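Local coordinates for glycosyl hydrolase family 2, TIM barrel domain protein (Parabacteroides merdae ATCC 43184, PDB 6DXU), which probably hydrolyses beta-glucuronides as a glycoside hydrolase family 2 beta-glucuronidase of a human gut bacterium, at residues D[41-46]-D[88-93]. Numbering follows the deposited sequence.
Sequences KGDLGG and EGPGWY
Asp43 OD1 takes two N-H groups at once: the indole N-H of Trp92, with NE1 2.8 Å from OD1 and the bond nearly straight at 166°, and the backbone N-H of Leu44, a weak bond bent to 127°. The oxygen sits at the edge of the indole, close to the ring plane, and NE1 meets it nearly along its C-O axis. OD2 turns to a salt bridge with Arg167 on strand 162-169, so both carboxylate oxygens have partners. Leu44 lies over one face of the same indole, its CG 3.7 Å from the centroid of the five-membered ring in a CH-pi contact and its CD1 3.6 Å from Trp92 CD2. With Leu44 CG anti to the carbonyl carbon (chi1 -61°), the branch reaches over the ring. All this happens where strand 37-41 leaves the antiparallel sheet of the sugar-binding domain beside strand 90-97. Lys41 and Gly91 form a non-hydrogen-bonded pair there, and just beyond it Gly42 N donates to Pro90 O at 2.9 Å. Gly42 O then lies at the indole edge, 3.4 Å from Trp92 CD1. A leucine in place of Trp92 would probably leave Asp43 OD1 without its indole donor and Leu44 without the flat surface it rests on. The Pro90 ring packs against the Asp43 side chain, crossing it at about a right angle, with Pro90 CG 3.8 Å from Asp43 CB.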
ATOM      1  N   LYS D  41      14.579  -4.586  25.683  1.00 16.63           N
ATOM      2  CA  LYS D  41      14.079  -3.229  25.518  1.00 20.68           C
ATOM      3  C   LYS D  41      14.578  -2.681  24.185  1.00 21.33           C
ATOM      4  O   LYS D  41      15.784  -2.659  23.927  1.00 27.41           O
ATOM      5  CB  LYS D  41      14.541  -2.350  26.677  1.00 23.75           C
ATOM      6  CG  LYS D  41      14.155  -0.868  26.562  1.00 31.85           C
ATOM      7  CD  LYS D  41      14.886  -0.027  27.628  1.00 33.74           C
ATOM      8  CE  LYS D  41      14.748   1.494  27.425  1.00 30.68           C
ATOM      9  NZ  LYS D  41      15.476   2.019  26.210  1.00 36.70           N
ATOM     10  N   GLY D  42      13.665  -2.289  23.320  1.00 19.46           N
ATOM     11  CA  GLY D  42      14.043  -1.758  22.024  1.00 19.34           C
ATOM     12  C   GLY D  42      13.720  -2.730  20.904  1.00 19.84           C
ATOM     13  O   GLY D  42      13.334  -3.878  21.119  1.00 20.09           O
ATOM     14  N   ASP D  43      13.911  -2.255  19.680  1.00 21.10           N
ATOM     15  CA  ASP D  43      13.469  -3.022  18.528  1.00 18.41           C
ATOM     16  C   ASP D  43      14.584  -3.907  17.981  1.00 19.98           C
ATOM     17  O   ASP D  43      15.770  -3.673  18.210  1.00 21.22           O
ATOM     18  CB  ASP D  43      12.974  -2.075  17.441  1.00 19.63           C
ATOM     19  CG  ASP D  43      11.743  -2.592  16.721  1.00 26.73           C
ATOM     20  OD1 ASP D  43      11.313  -3.743  16.961  1.00 20.40           O
ATOM     21  OD2 ASP D  43      11.208  -1.838  15.881  1.00 26.15           O
ATOM     22  N   LEU D  44      14.179  -4.956  17.273  1.00 19.68           N
ATOM     23  CA  LEU D  44      15.079  -5.751  16.451  1.00 19.68           C
ATOM     24  C   LEU D  44      15.035  -5.228  15.015  1.00 18.58           C
ATOM     25  O   LEU D  44      14.104  -4.527  14.615  1.00 16.90           O
ATOM     26  CB  LEU D  44      14.674  -7.220  16.457  1.00 17.72           C
ATOM     27  CG  LEU D  44      14.712  -7.884  17.829  1.00 20.90           C
ATOM     28  CD1 LEU D  44      14.137  -9.272  17.693  1.00 20.76           C
ATOM     29  CD2 LEU D  44      16.160  -7.918  18.318  1.00 17.83           C
ATOM     30  N   GLY D  45      16.047  -5.588  14.241  1.00 17.17           N
ATOM     31  CA  GLY D  45      16.062  -5.182  12.837  1.00 14.80           C
ATOM     32  C   GLY D  45      15.176  -5.989  11.911  1.00 22.95           C
ATOM     33  O   GLY D  45      15.048  -5.662  10.727  1.00 18.98           O
ATOM     34  N   GLY D  46      14.546  -7.027  12.434  1.00 20.09           N
ATOM     35  CA  GLY D  46      13.713  -7.955  11.690  1.00 19.32           C
ATOM     36  C   GLY D  46      13.591  -9.236  12.483  1.00 22.02           C
ATOM     37  O   GLY D  46      14.399  -9.518  13.365  1.00 18.52           O
ATOM     38  N   GLU D  88       8.370   4.579  26.429  1.00 18.07           N
ATOM     39  CA  GLU D  88       7.262   4.340  25.512  1.00 18.07           C
ATOM     40  C   GLU D  88       7.879   3.990  24.162  1.00 19.35           C
ATOM     41  O   GLU D  88       8.354   4.867  23.432  1.00 18.11           O
ATOM     42  CB  GLU D  88       6.360   5.566  25.442  1.00 20.64           C
ATOM     43  CG  GLU D  88       5.568   5.796  26.742  1.00 17.29           C
ATOM     44  CD  GLU D  88       4.591   6.955  26.614  1.00 19.57           C
ATOM     45  OE1 GLU D  88       4.985   8.119  26.889  1.00 19.89           O
ATOM     46  OE2 GLU D  88       3.445   6.692  26.200  1.00 22.02           O
ATOM     47  N   GLY D  89       7.888   2.707  23.823  1.00 16.99           N
ATOM     48  CA  GLY D  89       8.553   2.278  22.620  1.00 16.67           C
ATOM     49  C   GLY D  89       8.406   0.780  22.455  1.00 18.46           C
ATOM     50  O   GLY D  89       7.649   0.129  23.175  1.00 17.04           O
ATOM     51  N   PRO D  90       9.110   0.214  21.487  1.00 18.59           N
ATOM     52  CA  PRO D  90       9.014  -1.227  21.253  1.00 17.12           C
ATOM     53  C   PRO D  90       9.915  -2.036  22.179  1.00 17.00           C
ATOM     54  O   PRO D  90      10.918  -1.565  22.718  1.00 17.97           O
ATOM     55  CB  PRO D  90       9.457  -1.376  19.790  1.00 20.48           C
ATOM     56  CG  PRO D  90      10.372  -0.208  19.559  1.00 19.80           C
ATOM     57  CD  PRO D  90       9.824   0.920  20.404  1.00 18.53           C
ATOM     58  N   GLY D  91       9.519  -3.285  22.371  1.00 15.24           N
ATOM     59  CA  GLY D  91      10.335  -4.237  23.096  1.00 17.77           C
ATOM     60  C   GLY D  91       9.935  -5.622  22.663  1.00 18.18           C
ATOM     61  O   GLY D  91       8.831  -5.832  22.149  1.00 19.09           O
ATOM     62  N   TRP D  92      10.839  -6.569  22.862  1.00 15.79           N
ATOM     63  CA  TRP D  92      10.631  -7.917  22.361  1.00 13.76           C
ATOM     64  C   TRP D  92      10.694  -8.943  23.485  1.00 15.84           C
ATOM     65  O   TRP D  92      11.432  -8.773  24.455  1.00 17.41           O
ATOM     66  CB  TRP D  92      11.672  -8.262  21.325  1.00 14.82           C
ATOM     67  CG  TRP D  92      11.423  -7.652  19.967  1.00 15.37           C
ATOM     68  CD1 TRP D  92      11.722  -6.375  19.566  1.00 15.68           C
ATOM     69  CD2 TRP D  92      10.850  -8.311  18.835  1.00 18.10           C
ATOM     70  NE1 TRP D  92      11.372  -6.201  18.236  1.00 15.33           N
ATOM     71  CE2 TRP D  92      10.847  -7.381  17.764  1.00 17.97           C
ATOM     72  CE3 TRP D  92      10.358  -9.607  18.611  1.00 18.42           C
ATOM     73  CZ2 TRP D  92      10.354  -7.699  16.507  1.00 17.64           C
ATOM     74  CZ3 TRP D  92       9.873  -9.919  17.349  1.00 17.40           C
ATOM     75  CH2 TRP D  92       9.870  -8.970  16.319  1.00 16.70           C
ATOM     76  N   TYR D  93       9.941 -10.034  23.319  1.00 15.45           N
ATOM     77  CA  TYR D  93      10.027 -11.197  24.193  1.00 14.03           C
ATOM     78  C   TYR D  93      10.294 -12.422  23.335  1.00 17.14           C
ATOM     79  O   TYR D  93       9.775 -12.527  22.230  1.00 17.47           O
ATOM     80  CB  TYR D  93       8.712 -11.427  24.979  1.00 14.65           C
ATOM     81  CG  TYR D  93       8.314 -10.295  25.891  1.00 14.95           C
ATOM     82  CD1 TYR D  93       8.705 -10.285  27.222  1.00 15.82           C
ATOM     83  CD2 TYR D  93       7.524  -9.250  25.426  1.00 15.83           C
ATOM     84  CE1 TYR D  93       8.337  -9.247  28.075  1.00 16.99           C
ATOM     85  CE2 TYR D  93       7.144  -8.213  26.260  1.00 15.59           C
ATOM     86  CZ  TYR D  93       7.548  -8.223  27.591  1.00 17.35           C
ATOM     87  OH  TYR D  93       7.183  -7.204  28.441  1.00 16.99           O
TER